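PDB 1LMI: immunogenic protein MPT63/MPB63 from Mycobacterium tuberculosis, which is a major secreted antigen of unknown molecular function, an immunoprotective extracellular protein with a beta-sandwich fold. Local coordinates for residues A44-N55 against E99-T110. Numbering follows the deposited sequence.
Sequences AGQVWEATATVN and EQSTGKIYFDVT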
loop_
_atom_site.group_PDB
_atom_site.type_symbol
_atom_site.label_atom_id
_atom_site.label_comp_id
_atom_site.label_asym_id
_atom_site.label_seq_id
_atom_site.Cartn_x
_atom_site.Cartn_y
_atom_site.Cartn_z
ATOM N N ALA A 44 -1.285 -19.212 2.176
ATOM C CA ALA A 44 -0.321 -20.267 1.921
ATOM C C ALA A 44 0.928 -20.126 2.781
ATOM O O ALA A 44 1.646 -21.101 3.023
ATOM C CB ALA A 44 0.130 -20.309 0.461
ATOM N N GLY A 45 1.196 -18.902 3.218
ATOM C CA GLY A 45 2.419 -18.689 3.975
ATOM C C GLY A 45 2.095 -18.002 5.295
ATOM O O GLY A 45 1.227 -18.421 6.067
ATOM N N GLN A 46 2.849 -16.920 5.534
ATOM C CA GLN A 46 2.680 -16.125 6.732
ATOM C C GLN A 46 2.013 -14.772 6.430
ATOM O O GLN A 46 2.534 -14.078 5.561
ATOM C CB GLN A 46 4.064 -15.873 7.342
ATOM C CG GLN A 46 4.017 -14.904 8.520
ATOM C CD GLN A 46 3.348 -15.495 9.733
ATOM O OE1 GLN A 46 3.669 -16.612 10.159
ATOM N NE2 GLN A 46 2.422 -14.771 10.335
ATOM N N VAL A 47 0.972 -14.439 7.172
ATOM C CA VAL A 47 0.357 -13.129 6.896
ATOM C C VAL A 47 1.284 -12.011 7.402
ATOM O O VAL A 47 1.772 -12.087 8.525
ATOM C CB VAL A 47 -1.011 -12.960 7.535
ATOM C CG1 VAL A 47 -1.586 -11.573 7.257
ATOM C CG2 VAL A 47 -1.974 -14.045 7.046
ATOM N N TRP A 48 1.512 -11.037 6.534
ATOM C CA TRP A 48 2.229 -9.815 6.904
ATOM C C TRP A 48 1.244 -8.654 6.809
ATOM O O TRP A 48 0.168 -8.714 6.200
ATOM C CB TRP A 48 3.432 -9.553 5.990
ATOM C CG TRP A 48 4.635 -10.316 6.471
ATOM C CD1 TRP A 48 4.684 -11.670 6.690
ATOM C CD2 TRP A 48 5.909 -9.766 6.792
ATOM N NE1 TRP A 48 5.956 -12.001 7.125
ATOM C CE2 TRP A 48 6.717 -10.849 7.195
ATOM C CE3 TRP A 48 6.478 -8.468 6.771
ATOM C CZ2 TRP A 48 8.035 -10.695 7.581
ATOM C CZ3 TRP A 48 7.785 -8.328 7.156
ATOM C CH2 TRP A 48 8.562 -9.424 7.556
ATOM N N GLU A 49 1.607 -7.547 7.452
ATOM C CA GLU A 49 0.800 -6.350 7.424
ATOM C C GLU A 49 1.700 -5.112 7.228
ATOM O O GLU A 49 2.902 -5.156 7.444
ATOM C CB GLU A 49 -0.025 -6.176 8.699
ATOM C CG GLU A 49 0.828 -6.029 9.963
ATOM C CD GLU A 49 0.026 -5.717 11.197
ATOM O OE1 GLU A 49 -0.702 -6.613 11.707
ATOM O OE2 GLU A 49 0.071 -4.586 11.692
ATOM N N ALA A 50 1.044 -4.027 6.799
ATOM C CA ALA A 50 1.657 -2.709 6.907
ATOM C C ALA A 50 0.509 -1.750 7.290
ATOM O O ALA A 50 -0.684 -2.050 7.166
ATOM C CB ALA A 50 2.390 -2.244 5.673
ATOM N N THR A 51 0.868 -0.573 7.780
ATOM C CA THR A 51 -0.087 0.484 8.070
ATOM C C THR A 51 0.060 1.599 7.043
ATOM O O THR A 51 1.131 2.194 6.885
ATOM C CB THR A 51 0.130 1.050 9.471
ATOM O OG1 THR A 51 -0.086 -0.006 10.436
ATOM C CG2 THR A 51 -0.851 2.180 9.739
ATOM N N ALA A 52 -1.012 1.852 6.304
ATOM C CA ALA A 52 -1.004 2.793 5.188
ATOM C C ALA A 52 -2.020 3.909 5.434
ATOM O O ALA A 52 -3.094 3.639 5.982
ATOM C CB ALA A 52 -1.331 2.100 3.889
ATOM N N THR A 53 -1.616 5.098 5.046
ATOM C CA THR A 53 -2.439 6.302 5.191
ATOM C C THR A 53 -2.436 7.085 3.875
ATOM O O THR A 53 -1.360 7.380 3.336
ATOM C CB THR A 53 -1.911 7.220 6.303
ATOM O OG1 THR A 53 -1.767 6.465 7.528
ATOM C CG2 THR A 53 -2.899 8.350 6.603
ATOM N N VAL A 54 -3.624 7.407 3.356
ATOM C CA VAL A 54 -3.733 8.227 2.146
ATOM C C VAL A 54 -4.248 9.613 2.527
ATOM O O VAL A 54 -5.103 9.755 3.428
ATOM C CB VAL A 54 -4.595 7.548 1.084
ATOM C CG1 VAL A 54 -6.019 7.300 1.562
ATOM C CG2 VAL A 54 -4.550 8.426 -0.167
ATOM N N ASN A 55 -3.704 10.597 1.875
ATOM C CA ASN A 55 -3.943 12.016 2.144
ATOM C C ASN A 55 -4.446 12.677 0.872
ATOM O O ASN A 55 -3.714 12.675 -0.108
ATOM C CB ASN A 55 -2.627 12.637 2.611
ATOM C CG ASN A 55 -2.775 14.073 3.038
ATOM O OD1 ASN A 55 -3.873 14.634 3.010
ATOM N ND2 ASN A 55 -1.645 14.660 3.443
ATOM N N GLU A 99 -8.788 15.622 3.806
ATOM C CA GLU A 99 -8.957 14.516 4.761
ATOM C C GLU A 99 -7.924 13.440 4.471
ATOM O O GLU A 99 -7.185 13.493 3.472
ATOM C CB GLU A 99 -10.392 13.983 4.660
ATOM C CG GLU A 99 -11.397 15.065 5.040
ATOM C CD GLU A 99 -12.748 14.521 5.416
ATOM O OE1 GLU A 99 -12.982 13.292 5.424
ATOM O OE2 GLU A 99 -13.602 15.395 5.730
ATOM N N GLN A 100 -7.878 12.484 5.382
ATOM C CA GLN A 100 -6.981 11.338 5.313
ATOM C C GLN A 100 -7.736 10.076 5.680
ATOM O O GLN A 100 -8.796 10.162 6.317
ATOM C CB GLN A 100 -5.752 11.522 6.236
ATOM C CG GLN A 100 -5.056 12.841 5.981
ATOM C CD GLN A 100 -3.617 12.934 6.390
ATOM O OE1 GLN A 100 -2.956 11.906 6.559
ATOM N NE2 GLN A 100 -3.091 14.141 6.513
ATOM N N SER A 101 -7.142 8.933 5.310
ATOM C CA SER A 101 -7.760 7.652 5.642
ATOM C C SER A 101 -6.676 6.657 5.996
ATOM O O SER A 101 -5.702 6.584 5.230
ATOM C CB SER A 101 -8.632 7.218 4.463
ATOM O OG SER A 101 -9.388 6.067 4.716
ATOM N N THR A 102 -6.801 5.922 7.090
ATOM C CA THR A 102 -5.705 5.036 7.463
ATOM C C THR A 102 -6.209 3.640 7.800
ATOM O O THR A 102 -7.392 3.433 8.100
ATOM C CB THR A 102 -4.926 5.672 8.646
ATOM O OG1 THR A 102 -3.671 5.021 8.820
ATOM C CG2 THR A 102 -5.702 5.439 9.947
ATOM N N GLY A 103 -5.276 2.692 7.767
ATOM C CA GLY A 103 -5.658 1.345 8.224
ATOM C C GLY A 103 -4.597 0.360 7.787
ATOM O O GLY A 103 -3.546 0.697 7.241
ATOM N N LYS A 104 -4.886 -0.922 8.032
ATOM C CA LYS A 104 -3.952 -1.951 7.605
ATOM C C LYS A 104 -4.171 -2.473 6.194
ATOM O O LYS A 104 -5.262 -2.448 5.637
ATOM C CB LYS A 104 -4.096 -3.162 8.557
ATOM C CG LYS A 104 -3.927 -2.773 10.020
ATOM C CD LYS A 104 -2.516 -2.321 10.306
ATOM C CE LYS A 104 -1.992 -2.693 11.677
ATOM N NZ LYS A 104 -2.924 -2.445 12.801
ATOM N N ILE A 105 -3.073 -2.993 5.646
ATOM C CA ILE A 105 -3.110 -3.758 4.392
ATOM C C ILE A 105 -2.357 -5.047 4.694
ATOM O O ILE A 105 -1.455 -5.045 5.543
ATOM C CB ILE A 105 -2.473 -2.991 3.222
ATOM C CG1 ILE A 105 -1.079 -2.435 3.546
ATOM C CG2 ILE A 105 -3.380 -1.856 2.712
ATOM C CD1 ILE A 105 -0.365 -1.821 2.358
ATOM N N TYR A 106 -2.724 -6.145 4.066
ATOM C CA TYR A 106 -2.120 -7.444 4.339
ATOM C C TYR A 106 -1.500 -8.104 3.117
ATOM O O TYR A 106 -1.863 -7.778 1.992
ATOM C CB TYR A 106 -3.221 -8.349 4.922
ATOM C CG TYR A 106 -3.731 -7.822 6.256
ATOM C CD1 TYR A 106 -2.987 -8.050 7.395
ATOM C CD2 TYR A 106 -4.914 -7.102 6.365
ATOM C CE1 TYR A 106 -3.411 -7.592 8.631
ATOM C CE2 TYR A 106 -5.347 -6.632 7.598
ATOM C CZ TYR A 106 -4.588 -6.885 8.720
ATOM O OH TYR A 106 -5.025 -6.397 9.940
ATOM N N PHE A 107 -0.586 -9.046 3.358
ATOM C CA PHE A 107 0.125 -9.780 2.308
ATOM C C PHE A 107 0.275 -11.255 2.716
ATOM O O PHE A 107 0.371 -11.528 3.923
ATOM C CB PHE A 107 1.513 -9.185 2.056
ATOM C CG PHE A 107 1.532 -7.680 1.867
ATOM C CD1 PHE A 107 1.317 -7.103 0.637
ATOM C CD2 PHE A 107 1.771 -6.869 2.968
ATOM C CE1 PHE A 107 1.325 -5.739 0.509
ATOM C CE2 PHE A 107 1.772 -5.478 2.834
ATOM C CZ PHE A 107 1.546 -4.905 1.602
ATOM N N ASP A 108 0.318 -12.187 1.787
ATOM C CA ASP A 108 0.568 -13.596 2.132
ATOM C C ASP A 108 1.999 -13.927 1.763
ATOM O O ASP A 108 2.342 -14.108 0.596
ATOM C CB ASP A 108 -0.419 -14.478 1.357
ATOM C CG ASP A 108 -0.345 -15.945 1.712
ATOM O OD1 ASP A 108 0.450 -16.274 2.625
ATOM O OD2 ASP A 108 -1.087 -16.732 1.068
ATOM N N VAL A 109 2.915 -13.939 2.753
ATOM C CA VAL A 109 4.325 -14.072 2.437
ATOM C C VAL A 109 4.702 -15.553 2.368
ATOM O O VAL A 109 4.680 -16.242 3.379
ATOM C CB VAL A 109 5.175 -13.311 3.474
ATOM C CG1 VAL A 109 6.663 -13.602 3.301
ATOM C CG2 VAL A 109 4.905 -11.804 3.401
ATOM N N THR A 110 5.011 -15.972 1.156
ATOM C CA THR A 110 5.330 -17.373 0.930
ATOM C C THR A 110 6.801 -17.628 0.667
ATOM O O THR A 110 7.219 -18.774 0.434
ATOM C CB THR A 110 4.547 -17.866 -0.319
ATOM O OG1 THR A 110 4.879 -16.988 -1.380
ATOM C CG2 THR A 110 3.058 -17.844 -0.053
HETATM O O HOH W 1 -0.483 -4.138 14.508
HETATM O O HOH W 2 -3.678 -6.177 12.253
HETATM O O HOH W 3 -5.009 16.257 5.569
#
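Trp48 and Val109 pack diagonally across two antiparallel strands, 46-55 and 100-109. Ten backbone hydrogen bonds join these in five pairs, from Gln46-Val109 to Val54-Ser101; non-hydrogen-bonded pairs come between and face the other way, so one ladder serves two different surfaces. The tight spot is Trp48 CD1 against Val109 CG2, 3.3 Å apart: the methyl lies over the indole face, a CH-pi contact. A chi1 of -85° puts Trp48 CG beside the backbone N and turned from the carbonyl carbon, bringing that face to the methyl. Ala50 CB meets Ile105 CG1 at 4.1 Å and touches the Phe107 ring in a buried apolar row.

On the other face Val47 CG1 packs on Tyr106 CD1 (3.8 Å), a buried apolar patch, but its surroundings are looser. The Glu49-Lys104 salt bridge is long and doubtful, and a water on Glu49 OE2 reaches Lys104 NZ weakly. Another water joins Glu49 OE1, also bonded to Ser34 OG, to Tyr106 OH, which bonds the Pro87 carbonyl oxygen. Thr53 OG1 and Thr102 OG1 hydrogen-bond at 2.7 Å. The Asn55 and Gln100 amides stack, planes 18° apart; water links Asn55 OD1 to Gln100 NE2, while Asn55 ND2 bonds Glu12. Opposite, Asp108 joins its strand to loop residues through syn lone pairs: OD2 takes Ala44 N nearly straight at 2.7 Å, OD1 takes Gly45 N at 2.8 Å, more bent.

Strand 100-109 is outermost in the four-stranded antiparallel sheet; strand 22-33 bonds the other side of 46-55. From the second sheet, Phe68 and Ala70 close over Ala52, Ile105 and Phe107, and Tyr78 touches Val109.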